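Local coordinates for protein GTP cyclohydrolase 1 type 2 homolog (Staphylococcus aureus subsp. aureus, PDB 3LNL) that is of unknown function but belongs to the NIF3 family, holding a dinuclear zinc centre in each subunit of a toroidal hexamer capped by PII-like domains, at residues Leu47-Glu52 / Asn63-His68; His69-Lys74 / Leu86-Leu91; Leu51-Glu56 / Glu358-Asn363; Ser25-Gly30 / Ala100-Leu105. The protein carries 2 engineered substitutions. All coordinates share one frame; numbering follows the deposited sequence.

Contact 1. Residues Leu47-Glu52 / Asn63-His68; sequences LDCTLE and NTIISH. With ZN (zinc ion), chain G.
In the beta-alpha-beta unit of strand 43-46, helix 51-60 and strand 64-67, Leu47 and Cys49 of the first strand-to-helix turn lie against Ile65, Ser67 and His68 in and around strand 64-67. Leu47 meets the histidine twice. Its carbonyl O accepts a weak bond from His68 N at 3.3 Å, with the N-H bent well off line (122°). Leu47 CD1 then rests 3.9 Å from His68 CB and as close to CD2, coming in at the edge of the imidazole and near its plane. The leucine reaches it because CG lies anti to the backbone N (chi1 171°), which brings the tip back toward a neighbour from which the CB bond points away. Leu47 O also touches Ser67 CB, at 3.8 Å. Farther along, Cys49, the centre of an inverse gamma turn, directs SG onto Ile65 CD1 at 4.0 Å, and this pair packs between the sheet and the helix, where Val54 backs the cysteine and Val53 the isoleucine. Thr50 follows as the N-cap of helix 51-60. At the ring end, His68 NE2 binds a zinc ion at 2.2 Å, a metal that also carries Asp106, Glu333 and two water molecules. ND1 is bonded to the carbonyl O of Met101, so both ring nitrogens are engaged and the rotation of the imidazole is fixed. This is a metal site of the sort common in alpha/beta folds: a ligand at the C-terminal end of a parallel strand, here for one ion of the NIF3 dinuclear centre.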
loop_
_atom_site.group_PDB
_atom_site.type_symbol
_atom_site.label_atom_id
_atom_site.label_comp_id
_atom_site.label_asym_id
_atom_site.label_seq_id
_atom_site.Cartn_x
_atom_site.Cartn_y
_atom_site.Cartn_z
ATOM N N LEU B 47 -23.285 17.165 21.259
ATOM C CA LEU B 47 -22.956 16.152 20.273
ATOM C C LEU B 47 -21.916 16.728 19.308
ATOM O O LEU B 47 -20.801 16.176 19.148
ATOM C CB LEU B 47 -24.226 15.679 19.522
ATOM C CG LEU B 47 -24.079 14.783 18.308
ATOM C CD1 LEU B 47 -23.330 13.485 18.732
ATOM C CD2 LEU B 47 -25.449 14.453 17.642
ATOM N N ASP B 48 -22.283 17.830 18.665
ATOM C CA ASP B 48 -21.446 18.573 17.763
ATOM C C ASP B 48 -21.315 19.967 18.374
ATOM O O ASP B 48 -22.335 20.573 18.775
ATOM C CB ASP B 48 -22.101 18.727 16.390
ATOM C CG ASP B 48 -22.034 17.429 15.572
ATOM O OD1 ASP B 48 -20.919 17.009 15.265
ATOM O OD2 ASP B 48 -23.088 16.889 15.217
ATOM N N CYS B 49 -20.074 20.465 18.396
ATOM C CA CYS B 49 -19.791 21.819 18.919
ATOM C C CYS B 49 -19.979 22.833 17.800
ATOM O O CYS B 49 -19.022 23.164 17.106
ATOM C CB CYS B 49 -18.380 21.905 19.424
ATOM S SG CYS B 49 -18.059 23.536 20.189
ATOM N N THR B 50 -21.237 23.238 17.555
ATOM C CA THR B 50 -21.551 24.197 16.514
ATOM C C THR B 50 -21.365 25.618 17.083
ATOM O O THR B 50 -21.145 25.808 18.325
ATOM C CB THR B 50 -22.999 24.067 16.068
ATOM O OG1 THR B 50 -23.846 24.430 17.158
ATOM C CG2 THR B 50 -23.306 22.609 15.596
ATOM N N LEU B 51 -21.541 26.628 16.232
ATOM C CA LEU B 51 -21.394 28.025 16.720
ATOM C C LEU B 51 -22.414 28.340 17.806
ATOM O O LEU B 51 -22.110 29.043 18.801
ATOM C CB LEU B 51 -21.522 29.039 15.591
ATOM C CG LEU B 51 -21.157 30.532 15.841
ATOM C CD1 LEU B 51 -19.715 30.678 16.142
ATOM C CD2 LEU B 51 -21.520 31.365 14.594
ATOM N N GLU B 52 -23.647 27.855 17.632
ATOM C CA GLU B 52 -24.703 28.102 18.639
ATOM C C GLU B 52 -24.315 27.493 19.986
ATOM O O GLU B 52 -24.571 28.087 21.028
ATOM C CB GLU B 52 -26.086 27.600 18.173
ATOM C CG GLU B 52 -26.704 28.452 17.020
ATOM C CD GLU B 52 -28.052 27.929 16.467
ATOM O OE1 GLU B 52 -28.425 26.736 16.649
ATOM O OE2 GLU B 52 -28.751 28.742 15.806
ATOM N N ASN B 63 -16.723 27.675 30.584
ATOM C CA ASN B 63 -15.528 27.770 29.745
ATOM C C ASN B 63 -15.067 26.432 29.227
ATOM O O ASN B 63 -13.985 26.349 28.639
ATOM C CB ASN B 63 -14.391 28.517 30.459
ATOM C CG ASN B 63 -13.757 27.684 31.544
ATOM O OD1 ASN B 63 -14.314 26.671 31.915
ATOM N ND2 ASN B 63 -12.596 28.105 32.062
ATOM N N THR B 64 -15.893 25.396 29.376
ATOM C CA THR B 64 -15.527 24.054 28.933
ATOM C C THR B 64 -16.700 23.389 28.243
ATOM O O THR B 64 -17.831 23.348 28.805
ATOM C CB THR B 64 -15.057 23.190 30.125
ATOM O OG1 THR B 64 -13.999 23.879 30.791
ATOM C CG2 THR B 64 -14.572 21.765 29.691
ATOM N N ILE B 65 -16.430 22.876 27.029
ATOM C CA ILE B 65 -17.393 22.127 26.261
ATOM C C ILE B 65 -16.804 20.757 26.078
ATOM O O ILE B 65 -15.640 20.638 25.680
ATOM C CB ILE B 65 -17.740 22.782 24.892
ATOM C CG1 ILE B 65 -18.343 24.173 25.150
ATOM C CG2 ILE B 65 -18.707 21.882 23.997
ATOM C CD1 ILE B 65 -18.501 25.073 23.909
ATOM N N ILE B 66 -17.602 19.729 26.391
ATOM C CA ILE B 66 -17.275 18.367 26.020
ATOM C C ILE B 66 -18.256 17.880 24.922
ATOM O O ILE B 66 -19.463 17.738 25.165
ATOM C CB ILE B 66 -17.378 17.396 27.204
ATOM C CG1 ILE B 66 -16.472 17.809 28.356
ATOM C CG2 ILE B 66 -16.952 15.939 26.695
ATOM C CD1 ILE B 66 -16.638 16.959 29.631
ATOM N N SER B 67 -17.736 17.623 23.727
ATOM C CA SER B 67 -18.550 17.144 22.636
ATOM C C SER B 67 -18.238 15.676 22.386
ATOM O O SER B 67 -17.196 15.178 22.819
ATOM C CB SER B 67 -18.311 17.975 21.351
ATOM O OG SER B 67 -17.015 17.703 20.786
ATOM N N HIS B 68 -19.165 14.988 21.721
ATOM C CA HIS B 68 -18.908 13.652 21.246
ATOM C C HIS B 68 -18.067 13.723 19.966
ATOM O O HIS B 68 -16.966 13.180 19.902
ATOM C CB HIS B 68 -20.204 12.899 20.985
ATOM C CG HIS B 68 -20.008 11.486 20.553
ATOM N ND1 HIS B 68 -19.106 10.640 21.157
ATOM C CD2 HIS B 68 -20.595 10.766 19.572
ATOM C CE1 HIS B 68 -19.197 9.444 20.604
ATOM N NE2 HIS B 68 -20.005 9.519 19.559
HETATM ZN ZN ZN G . -20.461 7.859 18.159
HETATM O O HOH W 1 -19.632 9.007 16.624
HETATM O O HOH W 2 -20.726 6.593 16.389
#

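Contact 2. Residues His69-Lys74 / Leu86-Leu91; sequences HPLIFK and LIIRKL. With ZN (zinc ion), chain F.
The loop that leaves the dinuclear zinc site packs on helix 83-93 through Leu71 and Ile72, which meet Ile87, Ile88 and Leu91. Leu71 does most of the touching, and with one branch: CD2 is received by three side chains of the helix. Leu91 CD1 comes at it tip to tip, 3.6 Å away. From the preceding turn Ile87 CG2 approaches to 3.7 Å, its chain slanting across that of the leucine, and Ile88 CG1 closes the group at 3.9 Å. An extended first torsion (chi1 -179°, CG opposite the backbone N) carries the isobutyl group straight out from the loop to the helix. Ile72 adds a second point, CG1 lying 4.0 Å from Ile88 CD1 with the two chains at about a right angle. The interface is wholly apolar. At the other end of the loop His69 turns to the metal: NE2 binds the second zinc ion at 2.2 Å, with His330, Glu333 and three waters as further ligands. ND1 of the same ring is bonded to Asp48 OD1, a second-shell carboxylate that orients the imidazole and would probably make it a stronger ligand. The layer continues into its surroundings, as Leu71 and Leu91 both reach Leu98 of strand 97-100, Ile87 and Leu91 touch Val54 of helix 51-60, and Ile72 and Ile88 pack on Val76 and Leu79 of a neighbouring subunit.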
loop_
_atom_site.group_PDB
_atom_site.type_symbol
_atom_site.label_atom_id
_atom_site.label_comp_id
_atom_site.label_asym_id
_atom_site.label_seq_id
_atom_site.Cartn_x
_atom_site.Cartn_y
_atom_site.Cartn_z
ATOM N N HIS B 69 -18.554 14.453 18.978
ATOM C CA HIS B 69 -17.869 14.530 17.711
ATOM C C HIS B 69 -16.711 15.531 17.824
ATOM O O HIS B 69 -16.890 16.624 18.374
ATOM C CB HIS B 69 -18.801 14.931 16.602
ATOM C CG HIS B 69 -19.818 13.880 16.257
ATOM N ND1 HIS B 69 -21.061 14.195 15.749
ATOM C CD2 HIS B 69 -19.783 12.537 16.363
ATOM C CE1 HIS B 69 -21.739 13.079 15.541
ATOM N NE2 HIS B 69 -20.959 12.053 15.825
ATOM N N PRO B 70 -15.556 15.188 17.278
ATOM C CA PRO B 70 -14.397 16.075 17.372
ATOM C C PRO B 70 -14.533 17.208 16.352
ATOM O O PRO B 70 -14.678 16.988 15.155
ATOM C CB PRO B 70 -13.211 15.134 17.064
ATOM C CG PRO B 70 -13.778 14.052 16.286
ATOM C CD PRO B 70 -15.201 13.895 16.687
ATOM N N LEU B 71 -14.475 18.446 16.819
ATOM C CA LEU B 71 -14.639 19.584 15.944
ATOM C C LEU B 71 -13.468 19.636 14.958
ATOM O O LEU B 71 -13.627 20.105 13.823
ATOM C CB LEU B 71 -14.680 20.854 16.772
ATOM C CG LEU B 71 -14.864 22.200 16.078
ATOM C CD1 LEU B 71 -16.220 22.235 15.292
ATOM C CD2 LEU B 71 -14.750 23.348 17.073
ATOM N N ILE B 72 -12.300 19.222 15.427
ATOM C CA ILE B 72 -11.124 19.071 14.555
ATOM C C ILE B 72 -10.937 17.591 14.394
ATOM O O ILE B 72 -10.759 16.880 15.380
ATOM C CB ILE B 72 -9.855 19.700 15.130
ATOM C CG1 ILE B 72 -10.046 21.206 15.314
ATOM C CG2 ILE B 72 -8.587 19.409 14.176
ATOM C CD1 ILE B 72 -8.913 21.870 16.163
ATOM N N PHE B 73 -11.066 17.107 13.175
ATOM C CA PHE B 73 -10.923 15.681 12.930
ATOM C C PHE B 73 -9.716 15.453 12.071
ATOM O O PHE B 73 -8.680 15.048 12.577
ATOM C CB PHE B 73 -12.198 15.073 12.365
ATOM C CG PHE B 73 -12.104 13.615 12.143
ATOM C CD1 PHE B 73 -11.761 12.754 13.189
ATOM C CD2 PHE B 73 -12.354 13.076 10.884
ATOM C CE1 PHE B 73 -11.654 11.397 12.992
ATOM C CE2 PHE B 73 -12.238 11.672 10.659
ATOM C CZ PHE B 73 -11.882 10.844 11.707
ATOM N N LYS B 74 -9.786 15.764 10.795
ATOM C CA LYS B 74 -8.557 15.764 10.037
ATOM C C LYS B 74 -7.941 17.155 10.269
ATOM O O LYS B 74 -8.631 18.161 10.451
ATOM C CB LYS B 74 -8.818 15.393 8.574
ATOM C CG LYS B 74 -9.487 14.013 8.481
ATOM C CD LYS B 74 -8.949 13.112 7.363
ATOM C CE LYS B 74 -9.283 11.613 7.598
ATOM N NZ LYS B 74 -10.758 11.274 7.475
ATOM N N LEU B 86 -14.547 29.751 11.960
ATOM C CA LEU B 86 -15.267 30.724 12.770
ATOM C C LEU B 86 -15.561 30.160 14.162
ATOM O O LEU B 86 -15.432 30.857 15.141
ATOM C CB LEU B 86 -16.568 31.099 12.046
ATOM C CG LEU B 86 -17.294 32.354 12.491
ATOM C CD1 LEU B 86 -16.479 33.583 12.131
ATOM C CD2 LEU B 86 -18.695 32.423 11.829
ATOM N N ILE B 87 -15.851 28.876 14.255
ATOM C CA ILE B 87 -16.179 28.239 15.515
ATOM C C ILE B 87 -14.879 28.101 16.369
ATOM O O ILE B 87 -14.839 28.452 17.566
ATOM C CB ILE B 87 -16.797 26.826 15.318
ATOM C CG1 ILE B 87 -18.125 26.895 14.535
ATOM C CG2 ILE B 87 -17.065 26.153 16.645
ATOM C CD1 ILE B 87 -18.632 25.547 14.106
ATOM N N ILE B 88 -13.796 27.671 15.725
ATOM C CA ILE B 88 -12.564 27.401 16.438
ATOM C C ILE B 88 -12.013 28.732 16.969
ATOM O O ILE B 88 -11.547 28.825 18.118
ATOM C CB ILE B 88 -11.557 26.699 15.503
ATOM C CG1 ILE B 88 -12.028 25.285 15.134
ATOM C CG2 ILE B 88 -10.143 26.685 16.136
ATOM C CD1 ILE B 88 -11.256 24.695 13.860
ATOM N N ARG B 89 -12.024 29.758 16.109
ATOM C CA ARG B 89 -11.595 31.110 16.499
ATOM C C ARG B 89 -12.440 31.678 17.653
ATOM O O ARG B 89 -11.913 32.307 18.552
ATOM C CB ARG B 89 -11.615 32.089 15.309
ATOM C CG ARG B 89 -10.625 31.711 14.170
ATOM C CD ARG B 89 -10.892 32.441 12.871
ATOM N NE ARG B 89 -10.856 33.882 13.081
ATOM C CZ ARG B 89 -9.757 34.624 13.165
ATOM N NH1 ARG B 89 -8.519 34.126 12.937
ATOM N NH2 ARG B 89 -9.883 35.900 13.400
ATOM N N LYS B 90 -13.741 31.439 17.630
ATOM C CA LYS B 90 -14.581 31.936 18.692
ATOM C C LYS B 90 -14.240 31.265 20.030
ATOM O O LYS B 90 -14.204 31.948 21.046
ATOM C CB LYS B 90 -16.071 31.808 18.331
ATOM C CG LYS B 90 -17.011 32.522 19.373
ATOM C CD LYS B 90 -18.177 33.216 18.711
ATOM C CE LYS B 90 -18.918 34.201 19.600
ATOM N NZ LYS B 90 -20.206 34.484 18.885
ATOM N N LEU B 91 -13.963 29.958 20.016
ATOM C CA LEU B 91 -13.554 29.211 21.235
ATOM C C LEU B 91 -12.314 29.871 21.813
ATOM O O LEU B 91 -12.244 30.197 22.997
ATOM C CB LEU B 91 -13.269 27.718 20.910
ATOM C CG LEU B 91 -14.514 26.892 20.598
ATOM C CD1 LEU B 91 -14.232 25.547 19.833
ATOM C CD2 LEU B 91 -15.304 26.651 21.909
HETATM ZN ZN ZN F . -21.148 9.884 15.355
HETATM O O HOH W 3 -19.515 10.339 13.886
HETATM O O HOH W 4 -20.941 7.853 14.470
HETATM O O HOH W 1 -19.632 9.007 16.624
#

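Contact 3. Residues Leu51-Glu56 / Glu358-Asn363; sequences LEVVNE and EASTIN
The polar part of this contact is Glu56 of helix 51-60 gripping the turn at Ser360 and Thr361. Its side chain is extended from the start (chi1 176°), which carries the carboxylate across to the backbone beyond strand 357-359. There OE1 takes the Thr361 N-H on its syn lone pair, at 3.3 Å and 159°. The other oxygen, OE2, accepts from Ser360 OG; the modelled separation of 2.4 Å is unusually short, so its exact value is doubtful. The same hydroxyl accepts from Ile362 N at 3.2 Å, closing an ST turn, and the carboxylate thus holds a turn that is already braced from within. Van der Waals contacts add to this, several of them carbon against oxygen. Ile362 slants across Glu52, its CD1 3.8 Å from Glu52 CB and 3.4 Å from Glu56 OE2, while Val53 CG2 comes to 3.8 Å from Ser360 OG. The Ser360 carbonyl is bonded to Lys337 of helix 336-350. As a whole the arrangement is that of an alpha/beta sheet edge: a helix covering strand 43-46 also pins the turn that ends its parallel neighbour, a strand returned from the C-terminal part of the chain.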
loop_
_atom_site.group_PDB
_atom_site.type_symbol
_atom_site.label_atom_id
_atom_site.label_comp_id
_atom_site.label_asym_id
_atom_site.label_seq_id
_atom_site.Cartn_x
_atom_site.Cartn_y
_atom_site.Cartn_z
ATOM N N LEU B 51 -21.541 26.628 16.232
ATOM C CA LEU B 51 -21.394 28.025 16.720
ATOM C C LEU B 51 -22.414 28.340 17.806
ATOM O O LEU B 51 -22.110 29.043 18.801
ATOM C CB LEU B 51 -21.522 29.039 15.591
ATOM C CG LEU B 51 -21.157 30.532 15.841
ATOM C CD1 LEU B 51 -19.715 30.678 16.142
ATOM C CD2 LEU B 51 -21.520 31.365 14.594
ATOM N N GLU B 52 -23.647 27.855 17.632
ATOM C CA GLU B 52 -24.703 28.102 18.639
ATOM C C GLU B 52 -24.315 27.493 19.986
ATOM O O GLU B 52 -24.571 28.087 21.028
ATOM C CB GLU B 52 -26.086 27.600 18.173
ATOM C CG GLU B 52 -26.704 28.452 17.020
ATOM C CD GLU B 52 -28.052 27.929 16.467
ATOM O OE1 GLU B 52 -28.425 26.736 16.649
ATOM O OE2 GLU B 52 -28.751 28.742 15.806
ATOM N N VAL B 53 -23.646 26.338 19.972
ATOM C CA VAL B 53 -23.221 25.715 21.225
ATOM C C VAL B 53 -22.163 26.596 21.940
ATOM O O VAL B 53 -22.214 26.781 23.162
ATOM C CB VAL B 53 -22.721 24.285 21.007
ATOM C CG1 VAL B 53 -22.026 23.711 22.312
ATOM C CG2 VAL B 53 -23.901 23.414 20.572
ATOM N N VAL B 54 -21.249 27.156 21.171
ATOM C CA VAL B 54 -20.236 28.022 21.718
ATOM C C VAL B 54 -20.902 29.276 22.331
ATOM O O VAL B 54 -20.554 29.661 23.444
ATOM C CB VAL B 54 -19.157 28.401 20.666
ATOM C CG1 VAL B 54 -18.086 29.294 21.296
ATOM C CG2 VAL B 54 -18.550 27.139 20.060
ATOM N N ASN B 55 -21.906 29.828 21.639
ATOM C CA ASN B 55 -22.623 31.010 22.111
ATOM C C ASN B 55 -23.353 30.691 23.370
ATOM O O ASN B 55 -23.441 31.523 24.262
ATOM C CB ASN B 55 -23.604 31.519 21.056
ATOM C CG ASN B 55 -22.900 32.189 19.871
ATOM O OD1 ASN B 55 -21.799 32.692 20.015
ATOM N ND2 ASN B 55 -23.584 32.274 18.741
ATOM N N GLU B 56 -23.913 29.487 23.434
ATOM C CA GLU B 56 -24.615 29.023 24.639
ATOM C C GLU B 56 -23.644 28.893 25.857
ATOM O O GLU B 56 -23.969 29.307 26.968
ATOM C CB GLU B 56 -25.331 27.688 24.329
ATOM C CG GLU B 56 -26.055 26.975 25.512
ATOM C CD GLU B 56 -26.529 25.581 25.117
ATOM O OE1 GLU B 56 -27.434 25.111 25.770
ATOM O OE2 GLU B 56 -26.005 24.929 24.153
ATOM N N GLU B 358 -24.178 21.035 32.376
ATOM C CA GLU B 358 -25.496 21.121 31.722
ATOM C C GLU B 358 -25.370 20.492 30.366
ATOM O O GLU B 358 -24.343 20.639 29.698
ATOM C CB GLU B 358 -25.914 22.587 31.556
ATOM C CG GLU B 358 -26.334 23.267 32.835
ATOM C CD GLU B 358 -26.874 24.659 32.561
ATOM O OE1 GLU B 358 -27.698 24.822 31.642
ATOM O OE2 GLU B 358 -26.403 25.616 33.207
ATOM N N ALA B 359 -26.414 19.808 29.943
ATOM C CA ALA B 359 -26.508 19.300 28.608
ATOM C C ALA B 359 -27.000 20.457 27.677
ATOM O O ALA B 359 -27.983 21.119 28.010
ATOM C CB ALA B 359 -27.493 18.157 28.609
ATOM N N SER B 360 -26.279 20.756 26.598
ATOM C CA SER B 360 -26.751 21.743 25.605
ATOM C C SER B 360 -28.128 21.347 25.097
ATOM O O SER B 360 -28.359 20.205 24.725
ATOM C CB SER B 360 -25.815 21.847 24.376
ATOM O OG SER B 360 -26.410 22.678 23.350
ATOM N N THR B 361 -29.035 22.310 25.116
ATOM C CA THR B 361 -30.408 22.138 24.685
ATOM C C THR B 361 -30.577 22.380 23.193
ATOM O O THR B 361 -31.658 22.176 22.658
ATOM C CB THR B 361 -31.330 23.188 25.417
ATOM O OG1 THR B 361 -30.887 24.533 25.079
ATOM C CG2 THR B 361 -31.221 23.047 26.936
ATOM N N ILE B 362 -29.538 22.840 22.508
ATOM C CA ILE B 362 -29.690 23.179 21.101
ATOM C C ILE B 362 -29.835 21.913 20.229
ATOM O O ILE B 362 -29.031 21.012 20.309
ATOM C CB ILE B 362 -28.538 24.067 20.653
ATOM C CG1 ILE B 362 -28.657 25.420 21.410
ATOM C CG2 ILE B 362 -28.591 24.309 19.079
ATOM C CD1 ILE B 362 -27.474 26.179 21.372
ATOM N N ASN B 363 -30.861 21.860 19.390
ATOM C CA ASN B 363 -30.926 20.831 18.382
ATOM C C ASN B 363 -29.992 21.202 17.228
ATOM O O ASN B 363 -30.234 22.157 16.535
ATOM C CB ASN B 363 -32.367 20.649 17.876
ATOM C CG ASN B 363 -32.486 19.464 16.959
ATOM O OD1 ASN B 363 -31.656 19.292 16.055
ATOM N ND2 ASN B 363 -33.525 18.610 17.189
#

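Contact 4. Residues Ser25-Gly30 / Ala100-Leu105; sequences SWDNVG and AMHTNL
Hydrogen bonds centred on the Asp27 carboxylate join it to His102 and Thr103. His102 ND1 donates to OD1 at 2.8 Å, nearly straight (170°); the oxygen lies in the ring plane and is met on its syn side, while carboxylate and imidazole stand 72° apart. OD1 also takes Asn28 N, which arrives from the opposite face of the carboxylate. OD2 is held twice, by Thr103 OG1 at 2.6 Å on its anti side and by Thr103 N at 2.8 Å nearly in line with the C-O bond. OD2 thus accepts the backbone N-H at the start of helix 103-106, whose N-cap residue is His102. Backbone bonds form the other polar group: Gly30 and Ala100 are an antiparallel hydrogen-bonded pair, with N to O distances of 2.8 Å in both directions. In the packing, Val29 CG1 touches both His102 CB and Asn104 OD1, each at 3.7 Å; ND2 of that asparagine is bonded to Val18 O. Trp26 CH2 touches Thr103 CG2 at 3.6 Å, the two chains crossing at a slant; chi1 of 51° sets the indole between backbone N and carbonyl carbon. The buried Asn28 O lies against Ala100 CB and has no polar partner in the model. A His-carboxylate pair of this kind fixes the histidine's rotation, here in the second shell of the zinc centre, where the His102 ring meets those of His68 and His69.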
loop_
_atom_site.group_PDB
_atom_site.type_symbol
_atom_site.label_atom_id
_atom_site.label_comp_id
_atom_site.label_asym_id
_atom_site.label_seq_id
_atom_site.Cartn_x
_atom_site.Cartn_y
_atom_site.Cartn_z
ATOM N N SER B 25 -7.662 4.285 16.674
ATOM C CA SER B 25 -6.386 4.947 16.407
ATOM C C SER B 25 -6.478 6.046 15.355
ATOM O O SER B 25 -5.682 6.960 15.372
ATOM C CB SER B 25 -5.342 3.917 15.952
ATOM O OG SER B 25 -5.779 3.352 14.732
ATOM N N TRP B 26 -7.480 5.999 14.474
ATOM C CA TRP B 26 -7.736 7.106 13.543
ATOM C C TRP B 26 -8.446 8.323 14.183
ATOM O O TRP B 26 -8.573 9.338 13.534
ATOM C CB TRP B 26 -8.563 6.646 12.315
ATOM C CG TRP B 26 -9.805 5.900 12.682
ATOM C CD1 TRP B 26 -9.966 4.539 12.695
ATOM C CD2 TRP B 26 -11.063 6.462 13.122
ATOM N NE1 TRP B 26 -11.248 4.221 13.144
ATOM C CE2 TRP B 26 -11.937 5.375 13.397
ATOM C CE3 TRP B 26 -11.524 7.751 13.310
ATOM C CZ2 TRP B 26 -13.221 5.555 13.862
ATOM C CZ3 TRP B 26 -12.829 7.930 13.774
ATOM C CH2 TRP B 26 -13.659 6.829 14.033
ATOM N N ASP B 27 -8.975 8.191 15.407
ATOM C CA ASP B 27 -9.843 9.205 15.975
ATOM C C ASP B 27 -8.991 10.371 16.521
ATOM O O ASP B 27 -7.744 10.276 16.595
ATOM C CB ASP B 27 -10.663 8.574 17.101
ATOM C CG ASP B 27 -11.956 9.273 17.372
ATOM O OD1 ASP B 27 -12.245 10.339 16.794
ATOM O OD2 ASP B 27 -12.707 8.730 18.242
ATOM N N ASN B 28 -9.656 11.470 16.833
ATOM C CA ASN B 28 -9.023 12.632 17.420
ATOM C C ASN B 28 -9.742 12.993 18.704
ATOM O O ASN B 28 -10.798 13.633 18.672
ATOM C CB ASN B 28 -9.040 13.768 16.421
ATOM C CG ASN B 28 -8.088 14.888 16.810
ATOM O OD1 ASN B 28 -7.063 14.630 17.403
ATOM N ND2 ASN B 28 -8.458 16.133 16.527
ATOM N N VAL B 29 -9.197 12.557 19.844
ATOM C CA VAL B 29 -9.904 12.679 21.131
ATOM C C VAL B 29 -9.105 13.411 22.180
ATOM O O VAL B 29 -7.885 13.610 22.037
ATOM C CB VAL B 29 -10.416 11.311 21.684
ATOM C CG1 VAL B 29 -11.476 10.691 20.739
ATOM C CG2 VAL B 29 -9.286 10.334 21.929
ATOM N N GLY B 30 -9.791 13.873 23.216
ATOM C CA GLY B 30 -9.130 14.568 24.290
ATOM C C GLY B 30 -9.278 16.065 24.190
ATOM O O GLY B 30 -10.259 16.570 23.629
ATOM N N ALA B 100 -13.058 16.445 23.222
ATOM C CA ALA B 100 -13.826 15.502 22.475
ATOM C C ALA B 100 -13.715 14.133 23.149
ATOM O O ALA B 100 -12.604 13.591 23.353
ATOM C CB ALA B 100 -13.307 15.364 21.008
ATOM N N MET B 101 -14.866 13.577 23.478
ATOM C CA MET B 101 -14.964 12.196 23.955
ATOM C C MET B 101 -15.721 11.457 22.883
ATOM O O MET B 101 -16.977 11.348 22.942
ATOM C CB MET B 101 -15.675 12.169 25.327
ATOM C CG MET B 101 -14.819 12.809 26.469
ATOM S SD MET B 101 -15.765 12.755 27.995
ATOM C CE MET B 101 -15.443 11.040 28.507
ATOM N N HIS B 102 -14.958 10.961 21.884
ATOM C CA HIS B 102 -15.559 10.425 20.691
ATOM C C HIS B 102 -15.666 8.908 20.747
ATOM O O HIS B 102 -16.463 8.407 21.544
ATOM C CB HIS B 102 -14.876 10.919 19.429
ATOM C CG HIS B 102 -15.653 10.622 18.195
ATOM N ND1 HIS B 102 -15.053 10.316 16.987
ATOM C CD2 HIS B 102 -16.992 10.527 17.997
ATOM C CE1 HIS B 102 -16.002 10.075 16.086
ATOM N NE2 HIS B 102 -17.184 10.180 16.675
ATOM N N THR B 103 -14.848 8.159 19.996
ATOM C CA THR B 103 -15.064 6.721 19.962
ATOM C C THR B 103 -14.778 6.059 21.331
ATOM O O THR B 103 -15.352 5.033 21.590
ATOM C CB THR B 103 -14.343 6.000 18.813
ATOM O OG1 THR B 103 -12.933 6.206 18.906
ATOM C CG2 THR B 103 -14.881 6.471 17.423
ATOM N N ASN B 104 -13.951 6.644 22.217
ATOM C CA ASN B 104 -13.920 6.164 23.619
ATOM C C ASN B 104 -15.291 6.115 24.303
ATOM O O ASN B 104 -15.596 5.188 25.059
ATOM C CB ASN B 104 -12.837 6.851 24.510
ATOM C CG ASN B 104 -12.926 8.361 24.506
ATOM O OD1 ASN B 104 -13.225 8.990 23.467
ATOM N ND2 ASN B 104 -12.700 8.968 25.691
ATOM N N LEU B 105 -16.150 7.066 24.000
ATOM C CA LEU B 105 -17.505 7.029 24.551
ATOM C C LEU B 105 -18.419 6.067 23.788
ATOM O O LEU B 105 -19.331 5.522 24.391
ATOM C CB LEU B 105 -18.097 8.443 24.581
ATOM C CG LEU B 105 -19.337 8.639 25.436
ATOM C CD1 LEU B 105 -19.004 8.570 26.943
ATOM C CD2 LEU B 105 -19.946 10.020 25.014
#

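Contacts 1, 2 and 4 converge on the dinuclear centre. Contact 1 supplies His68 to one zinc ion and contact 2 His69 to the other; the metals lie 3.5 Å apart and share one water. Contact 4 stands beside both: Met101 N is bonded to Ser67 O (2.9 Å) of contact 1 and Asn28 ND2 to Ile72 O (2.7 Å) of contact 2. Contact 3 lies farther from the metals, its Val53 side chain about 11 Å from those of His68 and His69, and about 12 Å from contact 4 between nearest atoms. It shares Leu51 and Glu52 with contact 1, and its Asn55 OD1 is bonded to Lys90 NZ of contact 2 at 2.7 Å, joining two helices.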